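Local coordinates for glucanase (Clostridium thermocellum, PDB 5GXX), which probably hydrolyses internal beta-1,4-glucosidic bonds of cellulose as a family 9 endoglucanase of the cellulosome and carries a domain of the cellulose-binding family, at residues C509-T521 with Y529-C541. The protein carries 1 engineered substitution. Sequence-based numbering, arbitrary orientation.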
loop_
_atom_site.group_PDB
_atom_site.type_symbol
_atom_site.label_atom_id
_atom_site.label_comp_id
_atom_site.label_asym_id
_atom_site.label_seq_id
_atom_site.Cartn_x
_atom_site.Cartn_y
_atom_site.Cartn_z
ATOM N N CYS A 509 -1.974 3.988 -14.338
ATOM C CA CYS A 509 -3.396 4.314 -14.365
ATOM C C CYS A 509 -4.061 3.666 -13.162
ATOM O O CYS A 509 -3.913 2.477 -12.904
ATOM C CB CYS A 509 -4.058 3.995 -15.701
ATOM S SG CYS A 509 -4.472 2.296 -16.040
ATOM N N GLU A 510 -4.747 4.501 -12.390
ATOM C CA GLU A 510 -5.264 4.121 -11.081
ATOM C C GLU A 510 -6.283 2.989 -11.148
ATOM O O GLU A 510 -7.196 3.005 -11.991
ATOM C CB GLU A 510 -5.925 5.346 -10.458
ATOM C CG GLU A 510 -6.358 5.107 -9.043
ATOM C CD GLU A 510 -6.959 6.330 -8.405
ATOM O OE1 GLU A 510 -6.575 7.457 -8.785
ATOM O OE2 GLU A 510 -7.789 6.128 -7.496
ATOM N N SER A 511 -6.141 2.023 -10.243
ATOM C CA SER A 511 -7.031 0.868 -10.217
ATOM C C SER A 511 -8.519 1.211 -10.072
ATOM O O SER A 511 -8.895 2.022 -9.228
ATOM C CB SER A 511 -6.616 -0.065 -9.079
ATOM O OG SER A 511 -7.390 -1.246 -9.108
ATOM N N GLY A 512 -9.344 0.548 -10.879
ATOM C CA GLY A 512 -10.796 0.682 -10.856
ATOM C C GLY A 512 -11.354 1.870 -11.612
ATOM O O GLY A 512 -12.547 2.169 -11.526
ATOM N N MET A 513 -10.491 2.577 -12.330
ATOM C CA MET A 513 -10.917 3.729 -13.120
ATOM C C MET A 513 -10.801 3.381 -14.606
ATOM O O MET A 513 -9.759 3.615 -15.228
ATOM C CB MET A 513 -10.129 4.987 -12.737
ATOM C CG MET A 513 -10.245 5.390 -11.264
ATOM S SD MET A 513 -11.932 5.874 -10.822
ATOM C CE MET A 513 -11.701 6.501 -9.150
ATOM N N ASP A 514 -11.853 2.763 -15.152
ATOM C CA ASP A 514 -11.901 2.339 -16.558
ATOM C C ASP A 514 -11.716 3.569 -17.456
ATOM O O ASP A 514 -12.544 4.486 -17.410
ATOM C CB ASP A 514 -13.254 1.654 -16.814
ATOM C CG ASP A 514 -13.353 0.964 -18.176
ATOM O OD1 ASP A 514 -12.377 0.333 -18.652
ATOM O OD2 ASP A 514 -14.453 1.016 -18.772
ATOM N N VAL A 515 -10.642 3.605 -18.252
ATOM C CA VAL A 515 -10.240 4.808 -18.971
ATOM C C VAL A 515 -9.764 4.492 -20.391
ATOM O O VAL A 515 -9.200 3.431 -20.655
ATOM C CB VAL A 515 -9.127 5.557 -18.197
ATOM C CG1 VAL A 515 -7.854 4.721 -18.117
ATOM C CG2 VAL A 515 -8.821 6.930 -18.782
ATOM N N GLU A 516 -10.003 5.420 -21.309
ATOM C CA GLU A 516 -9.410 5.350 -22.637
ATOM C C GLU A 516 -8.750 6.679 -22.992
ATOM O O GLU A 516 -9.124 7.736 -22.471
ATOM C CB GLU A 516 -10.415 4.893 -23.695
ATOM C CG GLU A 516 -11.610 5.816 -23.814
ATOM C CD GLU A 516 -12.459 5.614 -25.061
ATOM O OE1 GLU A 516 -12.016 4.974 -26.043
ATOM O OE2 GLU A 516 -13.592 6.140 -25.058
ATOM N N ILE A 517 -7.724 6.596 -23.831
ATOM C CA ILE A 517 -7.070 7.778 -24.381
ATOM C C ILE A 517 -7.272 7.744 -25.882
ATOM O O ILE A 517 -7.007 6.726 -26.523
ATOM C CB ILE A 517 -5.558 7.864 -24.059
ATOM C CG1 ILE A 517 -5.294 7.704 -22.557
ATOM C CG2 ILE A 517 -5.005 9.199 -24.568
ATOM C CD1 ILE A 517 -3.819 7.777 -22.182
ATOM N N SER A 518 -7.752 8.847 -26.444
ATOM C CA SER A 518 -7.990 8.887 -27.880
ATOM C C SER A 518 -6.661 8.938 -28.630
ATOM O O SER A 518 -5.635 9.293 -28.041
ATOM C CB SER A 518 -8.803 10.128 -28.243
ATOM O OG SER A 518 -8.006 11.295 -28.175
ATOM N N PRO A 519 -6.682 8.610 -29.935
ATOM C CA PRO A 519 -5.525 8.948 -30.755
ATOM C C PRO A 519 -5.375 10.470 -30.812
ATOM O O PRO A 519 -6.300 11.200 -30.441
ATOM C CB PRO A 519 -5.877 8.384 -32.143
ATOM C CG PRO A 519 -7.064 7.492 -31.949
ATOM C CD PRO A 519 -7.756 7.953 -30.701
ATOM N N ILE A 520 -4.208 10.952 -31.231
ATOM C CA ILE A 520 -3.971 12.391 -31.370
ATOM C C ILE A 520 -4.850 12.922 -32.493
ATOM O O ILE A 520 -4.831 12.377 -33.597
ATOM C CB ILE A 520 -2.475 12.670 -31.628
ATOM C CG1 ILE A 520 -1.649 12.156 -30.443
ATOM C CG2 ILE A 520 -2.225 14.150 -31.884
ATOM C CD1 ILE A 520 -0.156 12.046 -30.748
ATOM N N THR A 521 -5.630 13.954 -32.167
ATOM C CA THR A 521 -6.749 14.417 -32.985
ATOM C C THR A 521 -6.575 15.872 -33.361
ATOM O O THR A 521 -6.212 16.704 -32.528
ATOM C CB THR A 521 -8.059 14.223 -32.194
ATOM O OG1 THR A 521 -8.203 12.825 -31.919
ATOM C CG2 THR A 521 -9.275 14.693 -32.993
ATOM N N TYR A 529 -4.960 17.341 -30.117
ATOM C CA TYR A 529 -5.203 16.962 -28.723
ATOM C C TYR A 529 -5.429 15.467 -28.550
ATOM O O TYR A 529 -5.769 14.747 -29.496
ATOM C CB TYR A 529 -6.406 17.729 -28.141
ATOM C CG TYR A 529 -7.737 17.358 -28.754
ATOM C CD1 TYR A 529 -8.107 17.843 -30.008
ATOM C CD2 TYR A 529 -8.614 16.500 -28.104
ATOM C CE1 TYR A 529 -9.323 17.492 -30.592
ATOM C CE2 TYR A 529 -9.840 16.160 -28.665
ATOM C CZ TYR A 529 -10.185 16.651 -29.907
ATOM O OH TYR A 529 -11.396 16.293 -30.453
ATOM N N ILE A 530 -5.274 15.025 -27.309
ATOM C CA ILE A 530 -5.805 13.732 -26.895
ATOM C C ILE A 530 -6.898 14.016 -25.879
ATOM O O ILE A 530 -6.851 15.022 -25.152
ATOM C CB ILE A 530 -4.734 12.767 -26.323
ATOM C CG1 ILE A 530 -4.026 13.359 -25.098
ATOM C CG2 ILE A 530 -3.763 12.373 -27.435
ATOM C CD1 ILE A 530 -3.109 12.378 -24.343
ATOM N N LYS A 531 -7.899 13.149 -25.900
ATOM C CA LYS A 531 -8.961 13.184 -24.912
ATOM C C LYS A 531 -8.773 11.948 -24.044
ATOM O O LYS A 531 -8.613 10.842 -24.562
ATOM C CB LYS A 531 -10.334 13.111 -25.582
ATOM C CG LYS A 531 -11.474 13.033 -24.566
ATOM C CD LYS A 531 -12.836 13.040 -25.248
ATOM C CE LYS A 531 -13.228 14.424 -25.756
ATOM N NZ LYS A 531 -13.201 15.462 -24.680
ATOM N N ILE A 532 -8.844 12.163 -22.734
ATOM C CA ILE A 532 -8.822 11.108 -21.721
ATOM C C ILE A 532 -10.265 10.978 -21.240
ATOM O O ILE A 532 -10.817 11.949 -20.724
ATOM C CB ILE A 532 -7.895 11.502 -20.536
ATOM C CG1 ILE A 532 -6.398 11.564 -20.907
ATOM C CG2 ILE A 532 -8.040 10.520 -19.395
ATOM C CD1 ILE A 532 -6.011 12.592 -21.957
ATOM N N SER A 533 -10.880 9.812 -21.443
ATOM C CA SER A 533 -12.283 9.577 -21.087
ATOM C C SER A 533 -12.421 8.503 -20.012
ATOM O O SER A 533 -11.839 7.422 -20.142
ATOM C CB SER A 533 -13.084 9.121 -22.318
ATOM O OG SER A 533 -13.086 10.134 -23.312
ATOM N N TYR A 534 -13.205 8.766 -18.970
ATOM C CA TYR A 534 -13.514 7.755 -17.962
ATOM C C TYR A 534 -14.898 7.248 -18.278
ATOM O O TYR A 534 -15.865 8.019 -18.286
ATOM C CB TYR A 534 -13.436 8.311 -16.542
ATOM C CG TYR A 534 -11.992 8.516 -16.166
ATOM C CD1 TYR A 534 -11.239 7.464 -15.654
ATOM C CD2 TYR A 534 -11.367 9.740 -16.381
ATOM C CE1 TYR A 534 -9.898 7.640 -15.335
ATOM C CE2 TYR A 534 -10.025 9.931 -16.067
ATOM C CZ TYR A 534 -9.296 8.871 -15.554
ATOM O OH TYR A 534 -7.969 9.056 -15.229
ATOM N N ILE A 535 -14.969 5.961 -18.585
ATOM C CA ILE A 535 -16.179 5.371 -19.138
ATOM C C ILE A 535 -17.280 5.355 -18.083
ATOM O O ILE A 535 -18.443 5.655 -18.385
ATOM C CB ILE A 535 -15.907 3.951 -19.667
ATOM C CG1 ILE A 535 -14.921 3.953 -20.848
ATOM C CG2 ILE A 535 -17.214 3.236 -19.996
ATOM C CD1 ILE A 535 -15.227 4.902 -21.990
ATOM N N ASP A 536 -16.915 5.042 -16.844
ATOM C CA ASP A 536 -17.851 5.254 -15.748
ATOM C C ASP A 536 -17.324 6.299 -14.783
ATOM O O ASP A 536 -16.819 5.988 -13.698
ATOM C CB ASP A 536 -18.186 3.951 -15.022
ATOM C CG ASP A 536 -19.265 4.129 -13.961
ATOM O OD1 ASP A 536 -19.827 5.244 -13.826
ATOM O OD2 ASP A 536 -19.509 3.155 -13.219
ATOM N N GLY A 537 -17.469 7.553 -15.189
ATOM C CA GLY A 537 -16.979 8.638 -14.366
ATOM C C GLY A 537 -17.651 8.748 -13.010
ATOM O O GLY A 537 -17.162 9.512 -12.189
ATOM N N THR A 538 -18.751 8.038 -12.747
ATOM C CA THR A 538 -19.370 8.164 -11.424
ATOM C C THR A 538 -18.464 7.598 -10.330
ATOM O O THR A 538 -18.655 7.881 -9.142
ATOM C CB THR A 538 -20.748 7.487 -11.312
ATOM O OG1 THR A 538 -20.589 6.065 -11.404
ATOM C CG2 THR A 538 -21.709 7.989 -12.397
ATOM N N ASN A 539 -17.476 6.807 -10.748
ATOM C CA ASN A 539 -16.507 6.267 -9.798
ATOM C C ASN A 539 -15.515 7.308 -9.321
ATOM O O ASN A 539 -14.745 7.044 -8.406
ATOM C CB ASN A 539 -15.737 5.113 -10.436
ATOM C CG ASN A 539 -16.578 3.866 -10.560
ATOM O OD1 ASN A 539 -16.452 3.099 -11.515
ATOM N ND2 ASN A 539 -17.468 3.671 -9.601
ATOM N N ILE A 540 -15.522 8.466 -9.973
ATOM C CA ILE A 540 -14.791 9.621 -9.471
ATOM C C ILE A 540 -15.835 10.385 -8.669
ATOM O O ILE A 540 -16.742 10.983 -9.235
ATOM C CB ILE A 540 -14.195 10.490 -10.607
ATOM C CG1 ILE A 540 -13.379 9.632 -11.585
ATOM C CG2 ILE A 540 -13.334 11.617 -10.004
ATOM C CD1 ILE A 540 -12.932 10.422 -12.806
ATOM N N CYS A 541 -15.723 10.332 -7.344
ATOM C CA CYS A 541 -16.755 10.908 -6.483
ATOM C C CYS A 541 -16.178 11.318 -5.135
ATOM O O CYS A 541 -15.179 10.752 -4.672
ATOM C CB CYS A 541 -17.896 9.908 -6.279
ATOM S SG CYS A 541 -17.383 8.261 -5.764
HETATM O O HOH W 1 -14.399 5.079 -15.532
#
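Tyr529 and Thr521 exchange both backbone hydrogen bonds, and the tyrosine ring folds back over its partner: chi1 of 68° sets CG between the backbone N and the carbonyl carbon, which lays one ring face against Thr521 CB, 4.1 Å from the centroid, while Thr521 CG2 reaches Tyr529 OH. Next along the strand, Ile530 fits between two side chains, its CD1 meeting Ile517 CG2 at 3.7 Å and its CG2 lying against Ile520 CG1. The regular ladder is interrupted here. Lys531 N donates not to a carbonyl but to Ser518 OG (2.9 Å, 172° at the hydrogen), a hydroxyl that in turn donates to Pro519 O; Thr521 OG1 approaches that same oxygen from the opposite face of its plane. The break shifts the register by one residue within an antiparallel beta hairpin (strands 515-524 and 527-534) of the beta sandwich in the cellulose-binding-type domain. Strand 515-524 is outermost in its sheet within this chain, though the second subunit hydrogen-bonds to the backbone of Val515; strand 527-534 pairs along its other edge with strand 481-488. Ile532 CG2 touches Val515 CG2 at 3.7 Å on the apolar face, which strands 503-506 and 549-557 of the facing sheet help to cover. Ser533 and Glu516 make a second hydrogen-bonded pair, each N donating to the other's O, and Ser533 CB packs against Glu516 CG; the carboxylate goes on to a salt bridge with Lys503 of the second subunit. The ring of Tyr534 lies between Val515 CG2 and Ile540 CD1, one over each face, with Met513 CB also close to CE1. Ile535 N continues the pairing to Asp514 O (3.1 Å), which also receives a hydrogen bond from a water that accepts from Asp536 N. Past the Asx turn at Asp536, Asn539 CB (3.9 Å) and Ile540 CG1 (4.1 Å) meet Met513 SD, whose chain bends at chi2 (-65°).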